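SAS-6 (Leishmania major, PDB 4CKM) probably builds the ninefold cartwheel hub of centrioles and basal bodies by self-association, to which its N-terminal globular head domain, the part in this structure, contributes. Local coordinates at residues 59-64 with 81-86; 152-157 with 170-175. All blocks are in the same frame, centred on the assembly; numbering follows the deposited sequence.

Contact 1. Residues 59-64 with 81-86; sequences RPLGVY and VRLTDP
Tyr64 and Arg82, Gly62 and Thr84, and Val63 and Leu83 face each other as antiparallel strand pairs, joining strands 57-70 and 76-85 of one beta hairpin in the head-domain sheet. Gly62 and Thr84 form a hydrogen-bonded pair, with Gly62 N to Thr84 O at 2.8 Å, and Tyr64 with Arg82 forms another. Between them Val63 and Leu83 make a non-hydrogen-bonded pair, where Val63 CG2 rests on Leu83 CD1 at 4.0 Å. Leu61 CD1 meets Leu83 CG on the same buried side, and helix 117-130 packs there through Leu126 on Val63. On the other face Tyr64 and Arg82 both have CG anti to the backbone N (chi1 near 180°), which runs the chains out side by side. With the Arg82 chain bent at chi3, its guanidinium lies 13° from the ring plane and NH1 comes within 3.2 Å of Tyr64 CE2; Arg82 NE forms its salt bridge with Glu94 on the next strand. Back on the leucine side, at the far end of the pairing, Leu61 CD2 packs on Asp85 CB, and Arg59 NH2 reaches Asp85 OD2 at 2.8 Å, in the guanidinium plane and on the anti lone pair. Asp85 OD1 is held by Thr87 and by a water that also donates to Pro60 O. This is a twisted antiparallel beta hairpin, its inner aliphatic row ended by a salt bridge, within the XRCC4-like SAS-6 head fold.

Contact 2. Residues 152-157 with 170-175; sequences RGTLRV and SLVLLR
Arg152 lies across Val172 and beside Leu174 on the outer face of the hairpin formed by strands 152-160 and 165-175. Followed outward, its CB sits 3.5 Å from Leu173 O and also meets Leu174 CD2. CG then rises between the backbone N and the carbonyl carbon (chi1 67°), and the chain continues extended to CD before bending at chi3, 44°, which carries the guanidinium over the neighbouring strand. NE passes Leu174 CD2 at 4.2 Å, and CZ is near both that methyl and Val172 CG1. Of the two terminal nitrogens, NH1 meets Val172 CG1 at 3.8 Å and NH2 meets Leu174 CD2 at 3.9 Å. Val172 CG1 lies over one face of the guanidinium, displaced toward its rim, so the cationic group meets its cross-strand neighbours through methyl contacts.

The backbones are joined by two hydrogen-bonded pairs, Gly153 with Leu173 next to Arg152 and Leu155 with Leu171 further along. Leu173 N to Gly153 O is 2.8 Å and almost straight, at 176°. On the same side of the sheet as Arg152, Thr154 CG2 packs against Ser170 CB at 3.9 Å. Beyond them Arg156 is turned to other partners: its NE forms a salt bridge with Glu167, and its NH1 forms one with Glu110 of the second subunit. The opposite face carries Leu155, Leu171 and Leu173; Leu155 and Leu173 both touch Phe140 of strand 136-142, and Leu173 also reaches Phe93 and Leu95 of strand 88-98. The arrangement is that of a regular antiparallel beta hairpin, with a leucine-rich inner face and a mixed polar and aliphatic outer one, in the sheet of the SAS-6 N-terminal head domain.

How the contacts relate
Contacts 1 and 2 are two hairpins of one sheet, on either side of strand 88-98, which pairs with strand 76-85 of the first and strand 165-175 of the second. Their centres are about 12 Å apart, and they meet directly where Leu83 CB packs on Leu173 CD2 at 4.0 Å. Each is partly buried. The inner side of contact 2 is leucine-rich, whereas in contact 1 the aliphatic row ends in the Arg59-Asp85 salt bridge. On the outer faces, Arg82 lies alongside the Tyr64 ring in contact 1, while in contact 2 Arg152 is laid against the methyls of Val172 and Leu174. Of the two, contact 2 also reaches the second subunit, through Arg156.

Contact 1. Residues 59-64 with 81-86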
loop_
_atom_site.group_PDB
_atom_site.type_symbol
_atom_site.label_atom_id
_atom_site.label_comp_id
_atom_site.label_asym_id
_atom_site.label_seq_id
_atom_site.Cartn_x
_atom_site.Cartn_y
_atom_site.Cartn_z
ATOM N N ARG A 59 19.096 5.660 -10.257
ATOM C CA ARG A 59 20.426 6.112 -9.933
ATOM C C ARG A 59 20.891 5.611 -8.571
ATOM O O ARG A 59 20.084 5.298 -7.713
ATOM C CB ARG A 59 20.464 7.629 -9.997
ATOM C CG ARG A 59 19.924 8.321 -8.771
ATOM C CD ARG A 59 19.351 9.670 -9.117
ATOM N NE ARG A 59 19.787 10.712 -8.209
ATOM C CZ ARG A 59 19.086 11.804 -7.901
ATOM N NH1 ARG A 59 17.857 12.010 -8.367
ATOM N NH2 ARG A 59 19.608 12.682 -7.068
ATOM N N PRO A 60 22.203 5.515 -8.372
ATOM C CA PRO A 60 22.683 4.979 -7.100
ATOM C C PRO A 60 22.623 6.034 -6.005
ATOM O O PRO A 60 23.062 7.159 -6.214
ATOM C CB PRO A 60 24.124 4.557 -7.411
ATOM C CG PRO A 60 24.549 5.402 -8.569
ATOM C CD PRO A 60 23.307 5.897 -9.277
ATOM N N LEU A 61 22.039 5.683 -4.863
ATOM C CA LEU A 61 21.982 6.598 -3.728
ATOM C C LEU A 61 22.624 5.968 -2.520
ATOM O O LEU A 61 22.590 4.749 -2.333
ATOM C CB LEU A 61 20.531 6.994 -3.397
ATOM C CG LEU A 61 19.765 7.860 -4.405
ATOM C CD1 LEU A 61 18.327 8.122 -3.952
ATOM C CD2 LEU A 61 20.479 9.185 -4.664
ATOM N N GLY A 62 23.226 6.806 -1.694
ATOM C CA GLY A 62 23.713 6.345 -0.396
ATOM C C GLY A 62 22.531 6.206 0.562
ATOM O O GLY A 62 21.653 7.074 0.636
ATOM N N VAL A 63 22.502 5.121 1.302
ATOM C CA VAL A 63 21.513 4.981 2.312
ATOM C C VAL A 63 22.193 4.647 3.619
ATOM O O VAL A 63 23.149 3.861 3.650
ATOM C CB VAL A 63 20.465 3.923 1.937
ATOM C CG1 VAL A 63 21.046 2.529 1.983
ATOM C CG2 VAL A 63 19.282 4.011 2.880
ATOM N N TYR A 64 21.670 5.231 4.697
ATOM C CA TYR A 64 22.335 5.213 5.989
ATOM C C TYR A 64 21.290 5.095 7.092
ATOM O O TYR A 64 20.346 5.876 7.160
ATOM C CB TYR A 64 23.144 6.510 6.114
ATOM C CG TYR A 64 23.910 6.739 7.406
ATOM C CD1 TYR A 64 25.176 6.182 7.604
ATOM C CD2 TYR A 64 23.400 7.560 8.402
ATOM C CE1 TYR A 64 25.889 6.415 8.767
ATOM C CE2 TYR A 64 24.108 7.802 9.568
ATOM C CZ TYR A 64 25.344 7.228 9.742
ATOM O OH TYR A 64 26.029 7.463 10.893
ATOM N N VAL A 81 17.246 7.486 9.332
ATOM C CA VAL A 81 17.331 6.947 7.982
ATOM C C VAL A 81 17.663 8.128 7.075
ATOM O O VAL A 81 16.863 9.070 6.936
ATOM C CB VAL A 81 15.985 6.333 7.516
ATOM C CG1 VAL A 81 16.049 5.863 6.067
ATOM C CG2 VAL A 81 15.596 5.165 8.393
ATOM N N ARG A 82 18.833 8.053 6.447
ATOM C CA ARG A 82 19.335 9.092 5.590
ATOM C C ARG A 82 19.575 8.583 4.155
ATOM O O ARG A 82 20.099 7.487 3.923
ATOM C CB ARG A 82 20.636 9.596 6.173
ATOM C CG ARG A 82 21.327 10.666 5.361
ATOM C CD ARG A 82 22.728 10.907 5.908
ATOM N NE ARG A 82 22.679 11.699 7.132
ATOM C CZ ARG A 82 23.508 11.574 8.167
ATOM N NH1 ARG A 82 24.483 10.666 8.170
ATOM N NH2 ARG A 82 23.345 12.370 9.217
ATOM N N LEU A 83 19.224 9.427 3.205
ATOM C CA LEU A 83 19.411 9.157 1.809
ATOM C C LEU A 83 20.285 10.264 1.237
ATOM O O LEU A 83 19.988 11.452 1.424
ATOM C CB LEU A 83 18.050 9.193 1.155
ATOM C CG LEU A 83 17.806 8.272 -0.014
ATOM C CD1 LEU A 83 18.087 6.836 0.375
ATOM C CD2 LEU A 83 16.359 8.455 -0.468
ATOM N N THR A 84 21.366 9.894 0.558
ATOM C CA THR A 84 22.222 10.902 -0.080
ATOM C C THR A 84 22.540 10.579 -1.523
ATOM O O THR A 84 22.362 9.447 -1.977
ATOM C CB THR A 84 23.556 11.057 0.662
ATOM O OG1 THR A 84 24.186 9.779 0.781
ATOM C CG2 THR A 84 23.333 11.624 2.035
ATOM N N ASP A 85 23.002 11.593 -2.240
ATOM C CA ASP A 85 23.580 11.414 -3.574
ATOM C C ASP A 85 25.094 11.744 -3.563
ATOM O O ASP A 85 25.472 12.902 -3.363
ATOM C CB ASP A 85 22.863 12.290 -4.590
ATOM C CG ASP A 85 23.184 11.899 -6.025
ATOM O OD1 ASP A 85 24.269 11.351 -6.295
ATOM O OD2 ASP A 85 22.338 12.126 -6.899
ATOM N N PRO A 86 25.958 10.734 -3.796
ATOM C CA PRO A 86 27.412 10.973 -3.779
ATOM C C PRO A 86 27.851 12.113 -4.707
ATOM O O PRO A 86 28.683 12.939 -4.334
ATOM C CB PRO A 86 28.006 9.636 -4.258
ATOM C CG PRO A 86 26.883 8.891 -4.887
ATOM C CD PRO A 86 25.638 9.347 -4.187
HETATM O O HOH W 1 23.971 8.937 -7.909
#

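Contact 2. Residues 152-157 with 170-175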
loop_
_atom_site.group_PDB
_atom_site.type_symbol
_atom_site.label_atom_id
_atom_site.label_comp_id
_atom_site.label_asym_id
_atom_site.label_seq_id
_atom_site.Cartn_x
_atom_site.Cartn_y
_atom_site.Cartn_z
ATOM N N ARG A 152 10.957 17.647 0.905
ATOM C CA ARG A 152 10.722 16.288 1.360
ATOM C C ARG A 152 10.596 15.323 0.199
ATOM O O ARG A 152 10.293 15.726 -0.926
ATOM C CB ARG A 152 9.429 16.222 2.173
ATOM C CG ARG A 152 8.178 16.493 1.345
ATOM C CD ARG A 152 6.882 16.347 2.123
ATOM N NE ARG A 152 6.967 16.962 3.434
ATOM C CZ ARG A 152 6.201 16.639 4.483
ATOM N NH1 ARG A 152 5.261 15.689 4.399
ATOM N NH2 ARG A 152 6.377 17.279 5.637
ATOM N N GLY A 153 10.787 14.037 0.490
ATOM C CA GLY A 153 10.393 13.005 -0.440
ATOM C C GLY A 153 9.884 11.777 0.257
ATOM O O GLY A 153 10.083 11.586 1.472
ATOM N N THR A 154 9.195 10.948 -0.509
ATOM C CA THR A 154 8.695 9.698 0.001
ATOM C C THR A 154 9.465 8.530 -0.598
ATOM O O THR A 154 9.454 8.312 -1.820
ATOM C CB THR A 154 7.207 9.561 -0.323
ATOM O OG1 THR A 154 6.514 10.665 0.261
ATOM C CG2 THR A 154 6.632 8.256 0.217
ATOM N N LEU A 155 10.138 7.801 0.279
ATOM C CA LEU A 155 10.833 6.568 -0.054
ATOM C C LEU A 155 9.881 5.402 0.042
ATOM O O LEU A 155 9.317 5.162 1.111
ATOM C CB LEU A 155 11.979 6.323 0.930
ATOM C CG LEU A 155 12.792 5.037 0.649
ATOM C CD1 LEU A 155 13.577 5.177 -0.641
ATOM C CD2 LEU A 155 13.758 4.739 1.772
ATOM N N ARG A 156 9.722 4.666 -1.057
ATOM C CA ARG A 156 8.859 3.508 -1.093
ATOM C C ARG A 156 9.654 2.219 -1.368
ATOM O O ARG A 156 10.557 2.193 -2.204
ATOM C CB ARG A 156 7.810 3.696 -2.179
ATOM C CG ARG A 156 6.888 4.887 -1.989
ATOM C CD ARG A 156 6.032 5.160 -3.230
ATOM N NE ARG A 156 4.887 4.255 -3.312
ATOM C CZ ARG A 156 4.359 3.755 -4.448
ATOM N NH1 ARG A 156 4.861 4.063 -5.644
ATOM N NH2 ARG A 156 3.323 2.910 -4.393
ATOM N N VAL A 157 9.310 1.149 -0.661
ATOM C CA VAL A 157 9.840 -0.173 -0.924
ATOM C C VAL A 157 8.749 -0.936 -1.636
ATOM O O VAL A 157 7.670 -1.137 -1.080
ATOM C CB VAL A 157 10.216 -0.919 0.367
ATOM C CG1 VAL A 157 10.718 -2.311 0.047
ATOM C CG2 VAL A 157 11.287 -0.165 1.141
ATOM N N SER A 170 6.169 2.965 3.039
ATOM C CA SER A 170 6.519 4.326 2.618
ATOM C C SER A 170 7.009 5.078 3.827
ATOM O O SER A 170 6.456 4.891 4.911
ATOM C CB SER A 170 5.306 5.088 2.138
ATOM O OG SER A 170 4.557 4.294 1.287
ATOM N N LEU A 171 7.995 5.943 3.629
ATOM C CA LEU A 171 8.568 6.750 4.680
ATOM C C LEU A 171 8.798 8.117 4.104
ATOM O O LEU A 171 9.256 8.243 2.951
ATOM C CB LEU A 171 9.918 6.209 5.112
ATOM C CG LEU A 171 9.921 4.791 5.652
ATOM C CD1 LEU A 171 11.358 4.344 5.872
ATOM C CD2 LEU A 171 9.118 4.686 6.946
ATOM N N VAL A 172 8.471 9.135 4.892
ATOM C CA VAL A 172 8.673 10.507 4.493
ATOM C C VAL A 172 9.995 10.942 5.047
ATOM O O VAL A 172 10.262 10.757 6.230
ATOM C CB VAL A 172 7.563 11.440 5.020
ATOM C CG1 VAL A 172 7.877 12.898 4.678
ATOM C CG2 VAL A 172 6.240 11.041 4.396
ATOM N N LEU A 173 10.837 11.475 4.173
ATOM C CA LEU A 173 12.158 11.952 4.553
ATOM C C LEU A 173 12.236 13.423 4.187
ATOM O O LEU A 173 11.812 13.802 3.102
ATOM C CB LEU A 173 13.247 11.184 3.815
ATOM C CG LEU A 173 13.652 9.802 4.309
ATOM C CD1 LEU A 173 12.465 8.876 4.438
ATOM C CD2 LEU A 173 14.652 9.201 3.338
ATOM N N LEU A 174 12.779 14.235 5.099
ATOM C CA LEU A 174 12.842 15.697 4.934
ATOM C C LEU A 174 14.228 16.109 4.511
ATOM O O LEU A 174 15.221 15.586 5.023
ATOM C CB LEU A 174 12.517 16.381 6.261
ATOM C CG LEU A 174 11.261 15.880 6.987
ATOM C CD1 LEU A 174 11.131 16.550 8.348
ATOM C CD2 LEU A 174 10.020 16.115 6.147
ATOM N N ARG A 175 14.318 17.049 3.587
ATOM C CA ARG A 175 15.624 17.585 3.215
ATOM C C ARG A 175 16.139 18.467 4.325
ATOM O O ARG A 175 15.353 19.154 4.958
ATOM C CB ARG A 175 15.537 18.413 1.924
ATOM C CG ARG A 175 16.904 18.913 1.425
ATOM C CD ARG A 175 16.910 19.369 -0.036
ATOM N NE ARG A 175 15.832 20.321 -0.299
ATOM C CZ ARG A 175 15.866 21.627 -0.019
ATOM N NH1 ARG A 175 16.942 22.182 0.528
ATOM N NH2 ARG A 175 14.814 22.395 -0.298
#